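Local coordinates for protein protocadherin gamma-B3 (Homo sapiens, PDB 5K8R) that probably acts as a calcium-dependent cell-adhesion protein and may help to establish and maintain specific neuronal connections in the brain, at residues Y5-E10 with S15-L20; E77-A80 with N85-H88; P101-N106 with L180-V185; Q138-S143 with L150-N155. One frame throughout, in Å; residues are numbered along the deposited sequence.

Interactions 1 and 2 belong to the first cadherin repeat, interactions 3 and 4 to the second. Interaction 2 is the one made within a single sheet, so backbone hydrogen bonds dominate it. The others join elements that are not paired as sheet neighbours. Interaction 3 is buried and apolar. Interactions 1, 2 and 4 are partly buried; the second subunit packs on interaction 2. Interaction 1 is apolar between its strands, and interaction 4 shares its work between leucines and a glutamine amide. Strands 3-8 and 85-94 are neighbours, which ties interaction 1 to interaction 2; Leu20 also packs on Met78. Interactions 3 and 4 share the sheet that holds 177-186 and 138-142. Glu9 and Glu10 bring interaction 1 to calcium.

Interaction 1 (Y5-E10 with S15-L20); sequences YAIPEE and SLVGNL. With CA (calcium ion), chain C; CA (calcium ion), chain D.
The phenol ring of Tyr5 lies against Val17, Gly18 and Leu20. The two strands are nearly antiparallel, with axes 7.4 Å apart at closest; Tyr5 stands opposite Gly18, and Ile7 opposite Val17. The ring fills the hollow left at Gly18, where there is no side chain. Its CE1 lies 3.9 Å from Gly18 CA, and CD1 approaches the carbonyl oxygen of Val17. The far end of the ring runs on to Leu20. There CD2 of Leu20 meets the ring edge in plane, 3.8 Å from Tyr5 CE2. The hydroxyl also lies against this methyl, with Tyr5 OH 3.5 Å from Leu20 CD2, and is hydrogen-bonded to Asp23.

Val17 is the bump on the other strand. CG1 sits between Tyr5 CB and Ile7 CG2, both at 4.1 Å, and CG2 meets Ile7 CD1 at 3.8 Å. Ile7 sets CG1 between its backbone N and carbonyl carbon (chi1 55°), which sends CD1 to Val17 CG2; the two side chains cross at about a right angle.

Beyond Pro8 the chain reaches the calcium sites. Glu9 spans two calcium ions through OE1 and OE2, and Glu10 OE2 joins the first; Asp61, Glu63 and Asp98 complete it. Strand 3-8 pairs with strand 85-94 in one sheet, and strand 16-19 borders strand 53-56 in the other. Phe45 of strand 45-47 packs against both Ile7 and Val17.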
loop_
_atom_site.group_PDB
_atom_site.type_symbol
_atom_site.label_atom_id
_atom_site.label_comp_id
_atom_site.label_asym_id
_atom_site.label_seq_id
_atom_site.Cartn_x
_atom_site.Cartn_y
_atom_site.Cartn_z
ATOM N N TYR A 5 -26.888 -37.614 -46.289
ATOM C CA TYR A 5 -27.209 -36.319 -46.862
ATOM C C TYR A 5 -26.492 -35.228 -46.069
ATOM O O TYR A 5 -25.827 -35.490 -45.065
ATOM C CB TYR A 5 -28.722 -36.096 -46.880
ATOM C CG TYR A 5 -29.485 -37.129 -47.677
ATOM C CD1 TYR A 5 -29.563 -37.050 -49.061
ATOM C CD2 TYR A 5 -30.130 -38.185 -47.045
ATOM C CE1 TYR A 5 -30.260 -37.993 -49.795
ATOM C CE2 TYR A 5 -30.830 -39.133 -47.771
ATOM C CZ TYR A 5 -30.891 -39.031 -49.145
ATOM O OH TYR A 5 -31.587 -39.973 -49.871
ATOM N N ALA A 6 -26.628 -33.986 -46.529
ATOM C CA ALA A 6 -26.002 -32.850 -45.860
ATOM C C ALA A 6 -26.853 -31.616 -46.104
ATOM O O ALA A 6 -26.985 -31.172 -47.249
ATOM C CB ALA A 6 -24.572 -32.631 -46.360
ATOM N N ILE A 7 -27.428 -31.066 -45.039
ATOM C CA ILE A 7 -28.326 -29.921 -45.167
ATOM C C ILE A 7 -27.935 -28.851 -44.154
ATOM O O ILE A 7 -27.432 -29.181 -43.070
ATOM C CB ILE A 7 -29.795 -30.337 -44.979
ATOM C CG1 ILE A 7 -29.982 -31.052 -43.639
ATOM C CG2 ILE A 7 -30.254 -31.223 -46.127
ATOM C CD1 ILE A 7 -31.422 -31.399 -43.320
ATOM N N PRO A 8 -28.135 -27.572 -44.458
ATOM C CA PRO A 8 -27.909 -26.537 -43.446
ATOM C C PRO A 8 -28.969 -26.601 -42.357
ATOM O O PRO A 8 -30.066 -27.131 -42.544
ATOM C CB PRO A 8 -28.006 -25.232 -44.242
ATOM C CG PRO A 8 -28.879 -25.577 -45.402
ATOM C CD PRO A 8 -28.540 -26.999 -45.752
ATOM N N GLU A 9 -28.617 -26.054 -41.198
ATOM C CA GLU A 9 -29.535 -26.024 -40.073
ATOM C C GLU A 9 -30.604 -24.952 -40.278
ATOM O O GLU A 9 -30.521 -24.113 -41.180
ATOM C CB GLU A 9 -28.778 -25.768 -38.770
ATOM C CG GLU A 9 -27.921 -24.512 -38.801
ATOM C CD GLU A 9 -27.424 -24.099 -37.429
ATOM O OE1 GLU A 9 -28.113 -24.389 -36.428
ATOM O OE2 GLU A 9 -26.342 -23.480 -37.353
ATOM N N GLU A 10 -31.627 -25.000 -39.423
ATOM C CA GLU A 10 -32.674 -23.978 -39.357
ATOM C C GLU A 10 -33.466 -23.870 -40.659
ATOM O O GLU A 10 -33.939 -22.790 -41.019
ATOM C CB GLU A 10 -32.093 -22.613 -38.976
ATOM C CG GLU A 10 -31.262 -22.615 -37.701
ATOM C CD GLU A 10 -32.103 -22.732 -36.442
ATOM O OE1 GLU A 10 -33.347 -22.674 -36.540
ATOM O OE2 GLU A 10 -31.515 -22.876 -35.349
ATOM N N SER A 15 -38.852 -28.743 -45.950
ATOM C CA SER A 15 -37.736 -28.608 -46.874
ATOM C C SER A 15 -37.226 -29.982 -47.291
ATOM O O SER A 15 -37.112 -30.896 -46.470
ATOM C CB SER A 15 -36.609 -27.799 -46.234
ATOM O OG SER A 15 -37.040 -26.488 -45.912
ATOM N N LEU A 16 -36.916 -30.121 -48.577
ATOM C CA LEU A 16 -36.499 -31.407 -49.119
ATOM C C LEU A 16 -35.104 -31.765 -48.623
ATOM O O LEU A 16 -34.127 -31.082 -48.948
ATOM C CB LEU A 16 -36.530 -31.372 -50.644
ATOM C CG LEU A 16 -36.014 -32.626 -51.353
ATOM C CD1 LEU A 16 -36.843 -33.839 -50.969
ATOM C CD2 LEU A 16 -36.010 -32.434 -52.860
ATOM N N VAL A 17 -35.010 -32.834 -47.832
ATOM C CA VAL A 17 -33.704 -33.368 -47.466
ATOM C C VAL A 17 -33.168 -34.262 -48.574
ATOM O O VAL A 17 -32.004 -34.151 -48.974
ATOM C CB VAL A 17 -33.777 -34.121 -46.126
ATOM C CG1 VAL A 17 -32.411 -34.684 -45.760
ATOM C CG2 VAL A 17 -34.297 -33.209 -45.032
ATOM N N GLY A 18 -34.005 -35.157 -49.089
ATOM C CA GLY A 18 -33.537 -36.002 -50.171
ATOM C C GLY A 18 -34.647 -36.865 -50.727
ATOM O O GLY A 18 -35.796 -36.808 -50.281
ATOM N N ASN A 19 -34.280 -37.666 -51.724
ATOM C CA ASN A 19 -35.178 -38.638 -52.341
ATOM C C ASN A 19 -34.751 -40.021 -51.856
ATOM O O ASN A 19 -34.055 -40.760 -52.553
ATOM C CB ASN A 19 -35.139 -38.533 -53.872
ATOM C CG ASN A 19 -35.341 -37.111 -54.370
ATOM O OD1 ASN A 19 -36.457 -36.589 -54.365
ATOM N ND2 ASN A 19 -34.259 -36.482 -54.814
ATOM N N LEU A 20 -35.180 -40.365 -50.639
ATOM C CA LEU A 20 -34.729 -41.605 -50.013
ATOM C C LEU A 20 -35.113 -42.826 -50.838
ATOM O O LEU A 20 -34.315 -43.759 -50.988
ATOM C CB LEU A 20 -35.297 -41.719 -48.599
ATOM C CG LEU A 20 -34.335 -41.373 -47.463
ATOM C CD1 LEU A 20 -35.004 -41.596 -46.117
ATOM C CD2 LEU A 20 -33.065 -42.201 -47.580
HETATM CA CA CA C . -28.981 -22.356 -34.857
HETATM CA CA CA D . -25.203 -21.754 -35.972
#

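Interaction 2 (E77-A80 with N85-H88); sequences EMVA and NFFH
Glu77 and His88 form a cross-strand pair joined through their side chains. Glu77 places CG anti to its carbonyl carbon and then bends at chi2 (-82°), which swings the carboxylate across to the neighbouring strand. His88 ND1 donates to Glu77 OE2 at 2.9 Å. The donor comes from above the carboxylate plane, and the carboxylate and imidazole planes are 53° apart.

On the same face, Val79 meets Phe86. CB of Val79 lies at the edge of the phenyl ring, 3.6 Å from Phe86 CE1. Glu77 OE1 also lies near CB of Phe86.

Met78, Ala80, Asn85 and Phe87 lie on the other face. Met78 is extended through chi2 and bends at chi3 (73°), which turns its methyl to the ring. Met78 CE touches Phe87 CD2 at 3.6 Å. The ring of Phe87 reaches along the opposite strand to Ala80. CB of Ala80 is 3.7 Å from Phe87 CE2, at the ring edge. The carbonyl oxygen of Met78 also sits in the ring plane at this edge.

The backbone pairs Met78 with Phe87 and Ala80 with Asn85. The bond from Ala80 N to Asn85 O is nearly straight; Phe87 N to Met78 O is weak. Leu338 of the second subunit packs on Val79 and Phe86. This is an antiparallel beta hairpin, made by strands 73-80 and 85-94 of the first cadherin repeat.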
loop_
_atom_site.group_PDB
_atom_site.type_symbol
_atom_site.label_atom_id
_atom_site.label_comp_id
_atom_site.label_asym_id
_atom_site.label_seq_id
_atom_site.Cartn_x
_atom_site.Cartn_y
_atom_site.Cartn_z
ATOM N N GLU A 77 -32.868 -44.694 -38.653
ATOM C CA GLU A 77 -33.169 -45.874 -39.454
ATOM C C GLU A 77 -34.514 -45.682 -40.137
ATOM O O GLU A 77 -35.522 -45.422 -39.468
ATOM C CB GLU A 77 -33.187 -47.135 -38.586
ATOM C CG GLU A 77 -31.884 -47.418 -37.854
ATOM C CD GLU A 77 -30.856 -48.110 -38.729
ATOM O OE1 GLU A 77 -31.206 -48.510 -39.859
ATOM O OE2 GLU A 77 -29.698 -48.256 -38.285
ATOM N N MET A 78 -34.529 -45.803 -41.462
ATOM C CA MET A 78 -35.772 -45.861 -42.218
ATOM C C MET A 78 -36.135 -47.323 -42.432
ATOM O O MET A 78 -35.363 -48.075 -43.038
ATOM C CB MET A 78 -35.644 -45.145 -43.563
ATOM C CG MET A 78 -36.946 -45.117 -44.353
ATOM S SD MET A 78 -36.728 -44.924 -46.133
ATOM C CE MET A 78 -36.095 -46.539 -46.573
ATOM N N VAL A 79 -37.297 -47.722 -41.923
ATOM C CA VAL A 79 -37.748 -49.101 -42.037
ATOM C C VAL A 79 -38.805 -49.321 -43.113
ATOM O O VAL A 79 -39.753 -48.547 -43.248
ATOM C CB VAL A 79 -38.294 -49.624 -40.693
ATOM C CG1 VAL A 79 -39.517 -48.825 -40.272
ATOM C CG2 VAL A 79 -38.626 -51.105 -40.796
ATOM N N ALA A 80 -38.621 -50.395 -43.871
ATOM C CA ALA A 80 -39.530 -50.784 -44.933
ATOM C C ALA A 80 -40.103 -52.151 -44.598
ATOM O O ALA A 80 -39.504 -52.928 -43.851
ATOM C CB ALA A 80 -38.827 -50.831 -46.296
ATOM N N ASN A 85 -37.078 -54.479 -43.559
ATOM C CA ASN A 85 -35.660 -54.181 -43.689
ATOM C C ASN A 85 -35.368 -52.814 -43.086
ATOM O O ASN A 85 -36.188 -51.895 -43.182
ATOM C CB ASN A 85 -35.210 -54.212 -45.156
ATOM C CG ASN A 85 -34.728 -55.584 -45.590
ATOM O OD1 ASN A 85 -34.107 -56.311 -44.815
ATOM N ND2 ASN A 85 -35.013 -55.943 -46.837
ATOM N N PHE A 86 -34.166 -52.681 -42.532
ATOM C CA PHE A 86 -33.689 -51.429 -41.963
ATOM C C PHE A 86 -32.761 -50.763 -42.984
ATOM O O PHE A 86 -32.023 -51.441 -43.699
ATOM C CB PHE A 86 -32.945 -51.680 -40.652
ATOM C CG PHE A 86 -33.819 -51.594 -39.433
ATOM C CD1 PHE A 86 -34.955 -50.802 -39.433
ATOM C CD2 PHE A 86 -33.505 -52.305 -38.287
ATOM C CE1 PHE A 86 -35.761 -50.720 -38.314
ATOM C CE2 PHE A 86 -34.306 -52.229 -37.164
ATOM C CZ PHE A 86 -35.437 -51.435 -37.177
ATOM N N PHE A 87 -32.808 -49.437 -43.046
ATOM C CA PHE A 87 -32.001 -48.650 -43.977
ATOM C C PHE A 87 -31.398 -47.491 -43.198
ATOM O O PHE A 87 -32.100 -46.531 -42.869
ATOM C CB PHE A 87 -32.833 -48.152 -45.157
ATOM C CG PHE A 87 -33.385 -49.252 -46.016
ATOM C CD1 PHE A 87 -32.613 -49.817 -47.018
ATOM C CD2 PHE A 87 -34.673 -49.722 -45.823
ATOM C CE1 PHE A 87 -33.117 -50.830 -47.812
ATOM C CE2 PHE A 87 -35.183 -50.735 -46.615
ATOM C CZ PHE A 87 -34.403 -51.289 -47.610
ATOM N N HIS A 88 -30.104 -47.583 -42.903
ATOM C CA HIS A 88 -29.450 -46.576 -42.080
ATOM C C HIS A 88 -29.238 -45.298 -42.881
ATOM O O HIS A 88 -28.692 -45.328 -43.988
ATOM C CB HIS A 88 -28.115 -47.102 -41.555
ATOM C CG HIS A 88 -27.481 -46.218 -40.527
ATOM N ND1 HIS A 88 -27.945 -46.132 -39.232
ATOM C CD2 HIS A 88 -26.424 -45.376 -40.604
ATOM C CE1 HIS A 88 -27.200 -45.277 -38.554
ATOM N NE2 HIS A 88 -26.270 -44.804 -39.364
#

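Interaction 3 (P101-N106 with L180-V185); sequences PTFSQN and LVLTAV
Phe103 lies over Leu182 and Ala184, and joins the segment that enters the second cadherin repeat to strand 177-186 of its beta sandwich. The contact is apolar and buried. Phe103 CB leaves the backbone in the direction of the strand. CG stands anti to the carbonyl carbon, beside the backbone N (chi1 -73°). This lowers the outer half of the ring onto the strand. CE1 meets CB of Ala184 at 4.0 Å. At the second meta carbon, CE2 meets CD2 of Leu182 at 3.7 Å. CZ, the tip, lies between the two: it touches Leu182 CD2, also at 3.7 Å, and Ala184 CB. The phenyl and the leucine side chain cross at about a right angle, and both partners approach the ring obliquely.

Leu182 and Ala184 alternate with Thr183, whose side chain points to the other side of the sheet. Tyr140 of strand 138-142 packs on both Phe103 and Ala184, and Cys194 and Thr196 of strand 193-203 also border the phenyl ring. Two residues earlier, Pro101 makes a second point of contact near a bound calcium ion. Its CG rests 3.4 Å from the carbonyl oxygen of Ala184.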
loop_
_atom_site.group_PDB
_atom_site.type_symbol
_atom_site.label_atom_id
_atom_site.label_comp_id
_atom_site.label_asym_id
_atom_site.label_seq_id
_atom_site.Cartn_x
_atom_site.Cartn_y
_atom_site.Cartn_z
ATOM N N PRO A 101 -21.521 -13.138 -31.390
ATOM C CA PRO A 101 -20.667 -13.296 -30.210
ATOM C C PRO A 101 -21.257 -12.559 -29.019
ATOM O O PRO A 101 -22.149 -11.718 -29.149
ATOM C CB PRO A 101 -19.333 -12.680 -30.646
ATOM C CG PRO A 101 -19.698 -11.736 -31.747
ATOM C CD PRO A 101 -20.857 -12.373 -32.459
ATOM N N THR A 102 -20.744 -12.889 -27.835
ATOM C CA THR A 102 -21.260 -12.291 -26.614
ATOM C C THR A 102 -20.151 -12.199 -25.578
ATOM O O THR A 102 -19.263 -13.053 -25.515
ATOM C CB THR A 102 -22.443 -13.093 -26.050
ATOM O OG1 THR A 102 -22.800 -12.583 -24.760
ATOM C CG2 THR A 102 -22.085 -14.567 -25.927
ATOM N N PHE A 103 -20.208 -11.142 -24.774
ATOM C CA PHE A 103 -19.356 -10.986 -23.607
ATOM C C PHE A 103 -20.154 -11.285 -22.342
ATOM O O PHE A 103 -21.384 -11.204 -22.321
ATOM C CB PHE A 103 -18.766 -9.576 -23.537
ATOM C CG PHE A 103 -17.680 -9.319 -24.544
ATOM C CD1 PHE A 103 -17.958 -8.670 -25.734
ATOM C CD2 PHE A 103 -16.379 -9.728 -24.296
ATOM C CE1 PHE A 103 -16.959 -8.431 -26.661
ATOM C CE2 PHE A 103 -15.376 -9.493 -25.218
ATOM C CZ PHE A 103 -15.665 -8.844 -26.402
ATOM N N SER A 104 -19.429 -11.638 -21.277
ATOM C CA SER A 104 -20.090 -12.013 -20.031
ATOM C C SER A 104 -20.841 -10.835 -19.423
ATOM O O SER A 104 -21.951 -10.999 -18.904
ATOM C CB SER A 104 -19.066 -12.563 -19.039
ATOM O OG SER A 104 -18.426 -13.716 -19.557
ATOM N N GLN A 105 -20.256 -9.641 -19.478
ATOM C CA GLN A 105 -20.886 -8.450 -18.933
ATOM C C GLN A 105 -20.648 -7.276 -19.869
ATOM O O GLN A 105 -19.642 -7.222 -20.582
ATOM C CB GLN A 105 -20.360 -8.129 -17.526
ATOM C CG GLN A 105 -18.849 -8.063 -17.422
ATOM C CD GLN A 105 -18.374 -7.892 -15.993
ATOM O OE1 GLN A 105 -19.171 -7.918 -15.056
ATOM N NE2 GLN A 105 -17.070 -7.715 -15.818
ATOM N N ASN A 106 -21.591 -6.333 -19.859
ATOM C CA ASN A 106 -21.500 -5.184 -20.754
ATOM C C ASN A 106 -20.378 -4.242 -20.338
ATOM O O ASN A 106 -19.715 -3.643 -21.193
ATOM C CB ASN A 106 -22.837 -4.444 -20.791
ATOM C CG ASN A 106 -23.978 -5.324 -21.267
ATOM O OD1 ASN A 106 -24.988 -5.473 -20.580
ATOM N ND2 ASN A 106 -23.820 -5.913 -22.447
ATOM N N LEU A 180 -12.687 2.392 -22.263
ATOM C CA LEU A 180 -12.341 1.728 -23.509
ATOM C C LEU A 180 -13.531 0.935 -24.035
ATOM O O LEU A 180 -14.429 0.544 -23.284
ATOM C CB LEU A 180 -11.141 0.796 -23.315
ATOM C CG LEU A 180 -9.951 1.369 -22.544
ATOM C CD1 LEU A 180 -8.848 0.330 -22.411
ATOM C CD2 LEU A 180 -9.431 2.625 -23.219
ATOM N N VAL A 181 -13.522 0.696 -25.345
ATOM C CA VAL A 181 -14.572 -0.052 -26.025
ATOM C C VAL A 181 -13.925 -1.205 -26.778
ATOM O O VAL A 181 -12.963 -1.003 -27.529
ATOM C CB VAL A 181 -15.382 0.842 -26.981
ATOM C CG1 VAL A 181 -16.490 0.040 -27.645
ATOM C CG2 VAL A 181 -15.957 2.037 -26.237
ATOM N N LEU A 182 -14.459 -2.396 -26.611
ATOM C CA LEU A 182 -13.974 -3.585 -27.251
ATOM C C LEU A 182 -15.064 -4.197 -28.089
ATOM O O LEU A 182 -16.162 -4.353 -27.654
ATOM C CB LEU A 182 -13.540 -4.572 -26.190
ATOM C CG LEU A 182 -13.038 -5.956 -26.503
ATOM C CD1 LEU A 182 -11.777 -5.872 -27.302
ATOM C CD2 LEU A 182 -12.829 -6.806 -25.297
ATOM N N THR A 183 -14.740 -4.556 -29.304
ATOM C CA THR A 183 -15.699 -5.135 -30.234
ATOM C C THR A 183 -15.189 -6.483 -30.727
ATOM O O THR A 183 -13.997 -6.643 -31.007
ATOM C CB THR A 183 -15.949 -4.198 -31.426
ATOM O OG1 THR A 183 -16.371 -2.916 -30.945
ATOM C CG2 THR A 183 -17.027 -4.763 -32.342
ATOM N N ALA A 184 -16.097 -7.452 -30.825
ATOM C CA ALA A 184 -15.792 -8.781 -31.341
ATOM C C ALA A 184 -16.675 -9.048 -32.551
ATOM O O ALA A 184 -17.905 -8.971 -32.454
ATOM C CB ALA A 184 -16.005 -9.853 -30.270
ATOM N N VAL A 185 -16.047 -9.357 -33.685
ATOM C CA VAL A 185 -16.744 -9.648 -34.934
ATOM C C VAL A 185 -16.361 -11.053 -35.375
ATOM O O VAL A 185 -15.171 -11.357 -35.520
ATOM C CB VAL A 185 -16.399 -8.625 -36.032
ATOM C CG1 VAL A 185 -17.330 -8.792 -37.226
ATOM C CG2 VAL A 185 -16.455 -7.205 -35.486
#

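Interaction 4 (Q138-S143 with L150-N155); sequences QQYYLS and LIQKEN
Gln152 reaches across to Gln139 and Tyr140 and uses both ends of its amide. OE1 accepts the backbone N-H of Tyr140 at 3.0 Å. This bond is nearly straight, with an angle of 170° at the hydrogen. NE2 donates to OE1 of Gln139 at 3.1 Å, but this bond is weak. The strong bond, with some help from the weak one, probably sets the rotation of the amide. Gln152 has CG anti to the backbone N and stays extended beyond it, which carries the amide across the gap. Gln139 bends at chi2 to meet it, and the two amide planes are 50° apart.

The backbone N-H of Tyr140 is thus satisfied by a side chain of the other sheet. Strand 138-142 is at the outer margin of one sheet of the second cadherin repeat, and strand 148-154 is at the margin of the other. The two sheets face each other as a beta sandwich. Within its own sheet strand 138-142 pairs with strand 177-186, by backbone hydrogen bonds of Gln139 with Val185 and Tyr141 with Thr183.

Further along the contact is apolar. CB of Leu142 lies 3.6 Å from CB of Leu150, and Leu150 CD2 comes 4.1 Å from the carbonyl oxygen of Tyr140. The phenol of Tyr140 is turned 89° from the Gln152 amide. Its hydroxyl is hydrogen-bonded to Ser126 OG and Ala127 N, and Gln138 NE2 bonds Asp129 OD2.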
loop_
_atom_site.group_PDB
_atom_site.type_symbol
_atom_site.label_atom_id
_atom_site.label_comp_id
_atom_site.label_asym_id
_atom_site.label_seq_id
_atom_site.Cartn_x
_atom_site.Cartn_y
_atom_site.Cartn_z
ATOM N N GLN A 138 -13.394 -15.445 -33.789
ATOM C CA GLN A 138 -13.603 -14.049 -33.439
ATOM C C GLN A 138 -12.432 -13.177 -33.875
ATOM O O GLN A 138 -11.297 -13.635 -34.032
ATOM C CB GLN A 138 -13.829 -13.898 -31.932
ATOM C CG GLN A 138 -15.027 -14.667 -31.407
ATOM C CD GLN A 138 -16.311 -14.310 -32.131
ATOM O OE1 GLN A 138 -16.543 -13.153 -32.476
ATOM N NE2 GLN A 138 -17.149 -15.310 -32.371
ATOM N N GLN A 139 -12.734 -11.896 -34.070
ATOM C CA GLN A 139 -11.747 -10.870 -34.373
ATOM C C GLN A 139 -12.037 -9.683 -33.468
ATOM O O GLN A 139 -13.154 -9.154 -33.479
ATOM C CB GLN A 139 -11.802 -10.460 -35.847
ATOM C CG GLN A 139 -10.550 -9.764 -36.347
ATOM C CD GLN A 139 -9.517 -10.737 -36.873
ATOM O OE1 GLN A 139 -8.317 -10.465 -36.843
ATOM N NE2 GLN A 139 -9.980 -11.880 -37.368
ATOM N N TYR A 140 -11.046 -9.275 -32.683
ATOM C CA TYR A 140 -11.235 -8.254 -31.663
ATOM C C TYR A 140 -10.629 -6.930 -32.106
ATOM O O TYR A 140 -9.556 -6.896 -32.716
ATOM C CB TYR A 140 -10.619 -8.697 -30.335
ATOM C CG TYR A 140 -11.255 -9.947 -29.774
ATOM C CD1 TYR A 140 -12.389 -9.875 -28.976
ATOM C CD2 TYR A 140 -10.728 -11.202 -30.050
ATOM C CE1 TYR A 140 -12.977 -11.017 -28.465
ATOM C CE2 TYR A 140 -11.308 -12.349 -29.544
ATOM C CZ TYR A 140 -12.433 -12.251 -28.753
ATOM O OH TYR A 140 -13.014 -13.389 -28.246
ATOM N N TYR A 141 -11.328 -5.840 -31.793
ATOM C CA TYR A 141 -10.887 -4.494 -32.128
ATOM C C TYR A 141 -11.113 -3.586 -30.931
ATOM O O TYR A 141 -12.194 -3.599 -30.335
ATOM C CB TYR A 141 -11.640 -3.944 -33.346
ATOM C CG TYR A 141 -11.529 -4.796 -34.589
ATOM C CD1 TYR A 141 -10.491 -4.608 -35.492
ATOM C CD2 TYR A 141 -12.467 -5.782 -34.864
ATOM C CE1 TYR A 141 -10.388 -5.382 -36.631
ATOM C CE2 TYR A 141 -12.372 -6.561 -36.002
ATOM C CZ TYR A 141 -11.331 -6.357 -36.882
ATOM O OH TYR A 141 -11.230 -7.127 -38.017
ATOM N N LEU A 142 -10.097 -2.803 -30.584
ATOM C CA LEU A 142 -10.194 -1.819 -29.515
ATOM C C LEU A 142 -10.313 -0.430 -30.124
ATOM O O LEU A 142 -9.561 -0.085 -31.043
ATOM C CB LEU A 142 -8.976 -1.884 -28.591
ATOM C CG LEU A 142 -8.992 -0.935 -27.390
ATOM C CD1 LEU A 142 -9.933 -1.451 -26.312
ATOM C CD2 LEU A 142 -7.591 -0.729 -26.836
ATOM N N SER A 143 -11.258 0.355 -29.619
ATOM C CA SER A 143 -11.403 1.722 -30.090
ATOM C C SER A 143 -10.147 2.520 -29.747
ATOM O O SER A 143 -9.539 2.295 -28.694
ATOM C CB SER A 143 -12.637 2.376 -29.466
ATOM O OG SER A 143 -13.814 1.665 -29.813
ATOM N N LEU A 150 -4.401 -2.682 -28.206
ATOM C CA LEU A 150 -4.796 -4.076 -28.085
ATOM C C LEU A 150 -3.916 -4.937 -28.976
ATOM O O LEU A 150 -3.629 -4.573 -30.120
ATOM C CB LEU A 150 -6.275 -4.266 -28.457
ATOM C CG LEU A 150 -6.875 -5.669 -28.331
ATOM C CD1 LEU A 150 -8.281 -5.593 -27.761
ATOM C CD2 LEU A 150 -6.894 -6.376 -29.679
ATOM N N ILE A 151 -3.482 -6.074 -28.440
ATOM C CA ILE A 151 -2.798 -7.100 -29.215
ATOM C C ILE A 151 -3.701 -8.323 -29.260
ATOM O O ILE A 151 -4.411 -8.618 -28.294
ATOM C CB ILE A 151 -1.414 -7.446 -28.628
ATOM C CG1 ILE A 151 -1.546 -8.054 -27.231
ATOM C CG2 ILE A 151 -0.536 -6.207 -28.573
ATOM C CD1 ILE A 151 -0.219 -8.428 -26.603
ATOM N N GLN A 152 -3.698 -9.017 -30.392
ATOM C CA GLN A 152 -4.526 -10.199 -30.581
ATOM C C GLN A 152 -3.628 -11.411 -30.763
ATOM O O GLN A 152 -2.747 -11.411 -31.631
ATOM C CB GLN A 152 -5.459 -10.039 -31.785
ATOM C CG GLN A 152 -6.261 -11.289 -32.110
ATOM C CD GLN A 152 -7.356 -11.032 -33.125
ATOM O OE1 GLN A 152 -8.239 -10.202 -32.906
ATOM N NE2 GLN A 152 -7.303 -11.742 -34.247
ATOM N N LYS A 153 -3.843 -12.433 -29.943
ATOM C CA LYS A 153 -3.092 -13.673 -30.049
ATOM C C LYS A 153 -4.045 -14.817 -30.363
ATOM O O LYS A 153 -5.266 -14.648 -30.410
ATOM C CB LYS A 153 -2.307 -13.959 -28.762
ATOM C CG LYS A 153 -1.196 -12.962 -28.473
ATOM C CD LYS A 153 -0.416 -13.365 -27.231
ATOM C CE LYS A 153 0.746 -12.422 -26.971
ATOM N NZ LYS A 153 1.554 -12.857 -25.798
ATOM N N GLU A 154 -3.472 -15.996 -30.591
ATOM C CA GLU A 154 -4.244 -17.187 -30.903
ATOM C C GLU A 154 -3.755 -18.350 -30.055
ATOM O O GLU A 154 -2.551 -18.496 -29.821
ATOM C CB GLU A 154 -4.147 -17.548 -32.392
ATOM C CG GLU A 154 -4.773 -16.523 -33.326
ATOM C CD GLU A 154 -4.789 -16.981 -34.772
ATOM O OE1 GLU A 154 -4.292 -18.092 -35.052
ATOM O OE2 GLU A 154 -5.301 -16.230 -35.629
ATOM N N ASN A 155 -4.694 -19.171 -29.594
ATOM C CA ASN A 155 -4.345 -20.373 -28.857
ATOM C C ASN A 155 -3.804 -21.431 -29.817
ATOM O O ASN A 155 -3.644 -21.203 -31.020
ATOM C CB ASN A 155 -5.555 -20.900 -28.086
ATOM C CG ASN A 155 -6.061 -19.916 -27.050
ATOM O OD1 ASN A 155 -5.460 -19.752 -25.988
ATOM N ND2 ASN A 155 -7.176 -19.263 -27.350
#